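Local coordinates for protein AtFKBP42 (PDB 2F4E) that probably accelerates cis-trans isomerisation of peptidyl-prolyl bonds and, in Arabidopsis, modulates vacuolar uptake by MRP-type transporters as well as cell elongation, at residues A76-K79 against N80-H83; Q82-F85 against E86-W89. All blocks are in the same frame, centred on the assembly; numbering follows the deposited sequence.

Contact 1: A76-K79 against N80-H83; sequences AWTK and NSQH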
loop_
_atom_site.group_PDB
_atom_site.type_symbol
_atom_site.label_atom_id
_atom_site.label_comp_id
_atom_site.label_asym_id
_atom_site.label_seq_id
_atom_site.Cartn_x
_atom_site.Cartn_y
_atom_site.Cartn_z
ATOM N N ALA A 76 -1.444 3.259 7.236
ATOM C CA ALA A 76 -0.117 3.710 6.874
ATOM C C ALA A 76 0.617 4.208 8.105
ATOM O O ALA A 76 0.051 4.920 8.938
ATOM C CB ALA A 76 -0.204 4.799 5.827
ATOM N N TRP A 77 1.880 3.827 8.211
ATOM C CA TRP A 77 2.712 4.199 9.346
ATOM C C TRP A 77 4.060 4.691 8.834
ATOM O O TRP A 77 4.618 4.119 7.890
ATOM C CB TRP A 77 2.993 2.974 10.224
ATOM C CG TRP A 77 1.874 2.442 11.042
ATOM C CD1 TRP A 77 1.474 2.888 12.269
ATOM C CD2 TRP A 77 1.039 1.325 10.728
ATOM N NE1 TRP A 77 0.445 2.119 12.739
ATOM C CE2 TRP A 77 0.155 1.152 11.813
ATOM C CE3 TRP A 77 0.949 0.452 9.633
ATOM C CZ2 TRP A 77 -0.803 0.146 11.838
ATOM C CZ3 TRP A 77 -0.002 -0.547 9.663
ATOM C CH2 TRP A 77 -0.868 -0.692 10.759
ATOM N N THR A 78 4.582 5.748 9.447
ATOM C CA THR A 78 5.901 6.246 9.091
ATOM C C THR A 78 6.808 5.242 9.794
ATOM O O THR A 78 6.586 4.901 10.958
ATOM C CB THR A 78 6.180 7.632 9.671
ATOM O OG1 THR A 78 5.744 7.691 11.037
ATOM C CG2 THR A 78 5.461 8.703 8.861
ATOM N N LYS A 79 7.808 4.746 9.083
ATOM C CA LYS A 79 8.730 3.757 9.637
ATOM C C LYS A 79 9.534 4.201 10.842
ATOM O O LYS A 79 9.718 3.431 11.758
ATOM C CB LYS A 79 9.699 3.299 8.550
ATOM C CG LYS A 79 9.103 2.398 7.505
ATOM C CD LYS A 79 9.273 0.944 7.884
ATOM C CE LYS A 79 9.106 0.049 6.672
ATOM N NZ LYS A 79 9.678 -1.308 6.931
ATOM N N ASN A 80 9.984 5.443 10.864
ATOM C CA ASN A 80 10.813 5.833 11.983
ATOM C C ASN A 80 10.232 6.378 13.278
ATOM O O ASN A 80 10.986 6.778 14.179
ATOM C CB ASN A 80 11.965 6.717 11.505
ATOM C CG ASN A 80 13.149 5.887 11.013
ATOM O OD1 ASN A 80 13.180 5.434 9.866
ATOM N ND2 ASN A 80 14.118 5.662 11.895
ATOM N N SER A 81 8.912 6.400 13.402
ATOM C CA SER A 81 8.303 6.838 14.658
ATOM C C SER A 81 7.154 5.864 14.894
ATOM O O SER A 81 6.649 5.725 16.006
ATOM C CB SER A 81 7.779 8.265 14.545
ATOM O OG SER A 81 6.713 8.346 13.608
ATOM N N GLN A 82 6.780 5.170 13.822
ATOM C CA GLN A 82 5.713 4.181 13.838
ATOM C C GLN A 82 4.390 4.859 14.157
ATOM O O GLN A 82 3.557 4.330 14.913
ATOM C CB GLN A 82 6.016 3.103 14.870
ATOM C CG GLN A 82 5.817 1.699 14.321
ATOM C CD GLN A 82 6.918 1.274 13.346
ATOM O OE1 GLN A 82 6.756 0.306 12.588
ATOM N NE2 GLN A 82 8.049 1.991 13.370
ATOM N N HIS A 83 4.211 6.036 13.570
ATOM C CA HIS A 83 2.991 6.813 13.750
ATOM C C HIS A 83 1.985 6.455 12.667
ATOM O O HIS A 83 2.319 6.444 11.482
ATOM C CB HIS A 83 3.307 8.307 13.677
ATOM C CG HIS A 83 2.111 9.174 13.425
ATOM N ND1 HIS A 83 2.004 9.985 12.316
ATOM C CD2 HIS A 83 0.974 9.353 14.140
ATOM C CE1 HIS A 83 0.850 10.631 12.358
ATOM N NE2 HIS A 83 0.205 10.266 13.453
#
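Thr78 and His83 flank the four-residue loop of a beta hairpin, closing the turn that leads out of strand 69-78 of the FKBP fold. Lys79 and Asn80 take right-handed helical backbone angles, and Gln82, left-handed, swings the chain back. Two backbone hydrogen bonds hold the loop. Thr78 N donates to His83 O at 3.1 Å, fairly straight at 153°, and a weak alpha-turn bond runs from Gln82 N to Thr78 O at 2.9 Å. The carbonyl of His83 takes a second, softer contact, a CA-H...O approach from Trp77 CA, so two neighbouring residues of the strand grip one oxygen.

Among the side chains, polar contact centres on two hydroxyls. Thr78 OG1 lies 2.8 Å from Ser81 OG in a hydrogen bond that bridges one face of the turn; each oxygen sits between its own backbone N and carbonyl carbon (chi1 44° for the threonine, 65° for the serine), which brings the two oxygens together. The bond ties the end of the strand to the third loop residue. Lys79 instead sends its amine away from the loop to His125 ND1.

Van der Waals contact is slighter. The indole of Trp77, whose NE1 has a weak bond to Asn35 O, brings CD1 obliquely to within 3.6 Å of His83 C. Alongside the hydroxyl pair, His83 CB rests 3.6 Å from Thr78 OG1.

Contact 2: Q82-F85 against E86-W89; sequences QHKF and EDTW
Lys84 and Asp87, three residues apart on one short strand, join in a salt bridge, with Lys84 NZ 2.6 Å from Asp87 OD2. The ammonium reaches that oxygen on its anti side, 30° out of the carboxylate plane. The lysine chain leaves with CG anti to the backbone N (chi1 -161°) and then bends at chi3, which lays its end over the aspartate; CE passes 3.3 Å from the same OD2.

On the strand's other side, the Glu86 carboxylate stands at the rim of the Phe85 ring, near its plane. OE1 comes within 3.3 Å of ring atom CD1, and the two flat groups are almost perpendicular, at 84°. OE2 is bonded to Tyr74 OH, which steadies the carboxylate in that place.

Backbone geometry sets these pairings. Ala76 accepts from Phe85 N and donates to Glu86 O, two residues facing one, as in a beta bulge, and this shift in alternation puts Lys84 and Asp87 on a common side. Phe85 packs against Tyr132, Pro141, Val143 and Leu149, consistent with the aromatic wall of the prolyl pocket in FKBP domains.

Further out, Asp87 OD2 also bridges to Arg75 NE, while OD1 takes the backbone N-H of His90, so both oxygens are held. Lys84 NZ has a weak further bond to Asn35 OD1. Replacing Lys84 by an alanine would remove the ammonium and the methylenes beside OD2, and would probably leave Asp87 leaning more on Arg75 NE for its charge. With two cations converging on a single oxygen, Asp87 is likely to be stabilised as the anion.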
loop_
_atom_site.group_PDB
_atom_site.type_symbol
_atom_site.label_atom_id
_atom_site.label_comp_id
_atom_site.label_asym_id
_atom_site.label_seq_id
_atom_site.Cartn_x
_atom_site.Cartn_y
_atom_site.Cartn_z
ATOM N N GLN A 82 6.780 5.170 13.822
ATOM C CA GLN A 82 5.713 4.181 13.838
ATOM C C GLN A 82 4.390 4.859 14.157
ATOM O O GLN A 82 3.557 4.330 14.913
ATOM C CB GLN A 82 6.016 3.103 14.870
ATOM C CG GLN A 82 5.817 1.699 14.321
ATOM C CD GLN A 82 6.918 1.274 13.346
ATOM O OE1 GLN A 82 6.756 0.306 12.588
ATOM N NE2 GLN A 82 8.049 1.991 13.370
ATOM N N HIS A 83 4.211 6.036 13.570
ATOM C CA HIS A 83 2.991 6.813 13.750
ATOM C C HIS A 83 1.985 6.455 12.667
ATOM O O HIS A 83 2.319 6.444 11.482
ATOM C CB HIS A 83 3.307 8.307 13.677
ATOM C CG HIS A 83 2.111 9.174 13.425
ATOM N ND1 HIS A 83 2.004 9.985 12.316
ATOM C CD2 HIS A 83 0.974 9.353 14.140
ATOM C CE1 HIS A 83 0.850 10.631 12.358
ATOM N NE2 HIS A 83 0.205 10.266 13.453
ATOM N N LYS A 84 0.753 6.175 13.074
ATOM C CA LYS A 84 -0.300 5.836 12.124
ATOM C C LYS A 84 -0.944 7.130 11.631
ATOM O O LYS A 84 -1.621 7.823 12.393
ATOM C CB LYS A 84 -1.360 4.953 12.795
ATOM C CG LYS A 84 -2.237 4.188 11.833
ATOM C CD LYS A 84 -3.353 3.440 12.551
ATOM C CE LYS A 84 -4.395 4.401 13.104
ATOM N NZ LYS A 84 -5.626 3.715 13.582
ATOM N N PHE A 85 -0.741 7.458 10.360
ATOM C CA PHE A 85 -1.318 8.679 9.816
ATOM C C PHE A 85 -2.448 8.418 8.821
ATOM O O PHE A 85 -2.975 9.345 8.202
ATOM C CB PHE A 85 -0.217 9.529 9.178
ATOM C CG PHE A 85 0.397 8.921 7.950
ATOM C CD1 PHE A 85 -0.160 9.136 6.698
ATOM C CD2 PHE A 85 1.544 8.142 8.048
ATOM C CE1 PHE A 85 0.432 8.597 5.548
ATOM C CE2 PHE A 85 2.144 7.599 6.912
ATOM C CZ PHE A 85 1.585 7.822 5.655
ATOM N N GLU A 86 -2.824 7.154 8.670
ATOM C CA GLU A 86 -3.914 6.792 7.761
ATOM C C GLU A 86 -4.470 5.434 8.193
ATOM O O GLU A 86 -3.702 4.542 8.555
ATOM C CB GLU A 86 -3.397 6.721 6.322
ATOM C CG GLU A 86 -4.291 7.396 5.287
ATOM C CD GLU A 86 -3.628 8.607 4.611
ATOM O OE1 GLU A 86 -3.147 9.515 5.320
ATOM O OE2 GLU A 86 -3.584 8.672 3.364
ATOM N N ASP A 87 -5.796 5.293 8.155
ATOM C CA ASP A 87 -6.485 4.065 8.555
ATOM C C ASP A 87 -7.889 4.070 7.960
ATOM O O ASP A 87 -8.832 4.550 8.588
ATOM C CB ASP A 87 -6.592 3.998 10.084
ATOM C CG ASP A 87 -6.922 2.605 10.595
ATOM O OD1 ASP A 87 -7.792 1.927 10.016
ATOM O OD2 ASP A 87 -6.318 2.189 11.599
ATOM N N THR A 88 -8.032 3.547 6.744
ATOM C CA THR A 88 -9.337 3.511 6.093
ATOM C C THR A 88 -10.347 2.629 6.808
ATOM O O THR A 88 -11.536 2.856 6.680
ATOM C CB THR A 88 -9.234 3.065 4.616
ATOM O OG1 THR A 88 -8.761 1.714 4.549
ATOM C CG2 THR A 88 -8.294 4.010 3.844
ATOM N N TRP A 89 -9.884 1.629 7.554
ATOM C CA TRP A 89 -10.799 0.767 8.303
ATOM C C TRP A 89 -11.466 1.564 9.413
ATOM O O TRP A 89 -12.667 1.462 9.613
ATOM C CB TRP A 89 -10.065 -0.419 8.927
ATOM C CG TRP A 89 -9.839 -1.564 7.995
ATOM C CD1 TRP A 89 -10.779 -2.423 7.496
ATOM C CD2 TRP A 89 -8.581 -1.999 7.472
ATOM N NE1 TRP A 89 -10.179 -3.365 6.702
ATOM C CE2 TRP A 89 -8.826 -3.129 6.667
ATOM C CE3 TRP A 89 -7.262 -1.541 7.604
ATOM C CZ2 TRP A 89 -7.811 -3.813 5.996
ATOM C CZ3 TRP A 89 -6.247 -2.218 6.936
ATOM C CH2 TRP A 89 -6.529 -3.343 6.141
#

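In the fold
Contacts 1 and 2 follow one another along a single beta hairpin, sharing Gln82 and His83, with centres about 9 Å apart. Contact 1 forms its turn and contact 2 its returning strand; between them, Trp77 NE1 lies 3.4 Å from Lys84 CB. Each mixes depths: in contact 1 the strand residues Ala76 to Thr78 are buried while Asn80 to His83 are exposed, whereas contact 2 has a buried Asp87 in touch with partly exposed Lys84, beside the partly exposed pair Phe85 and Glu86. The chemistry differs accordingly. The turn relies on neutral backbone and hydroxyl bonds, while the strand places a charged pair on one side and an aromatic-carboxylate pair on the other.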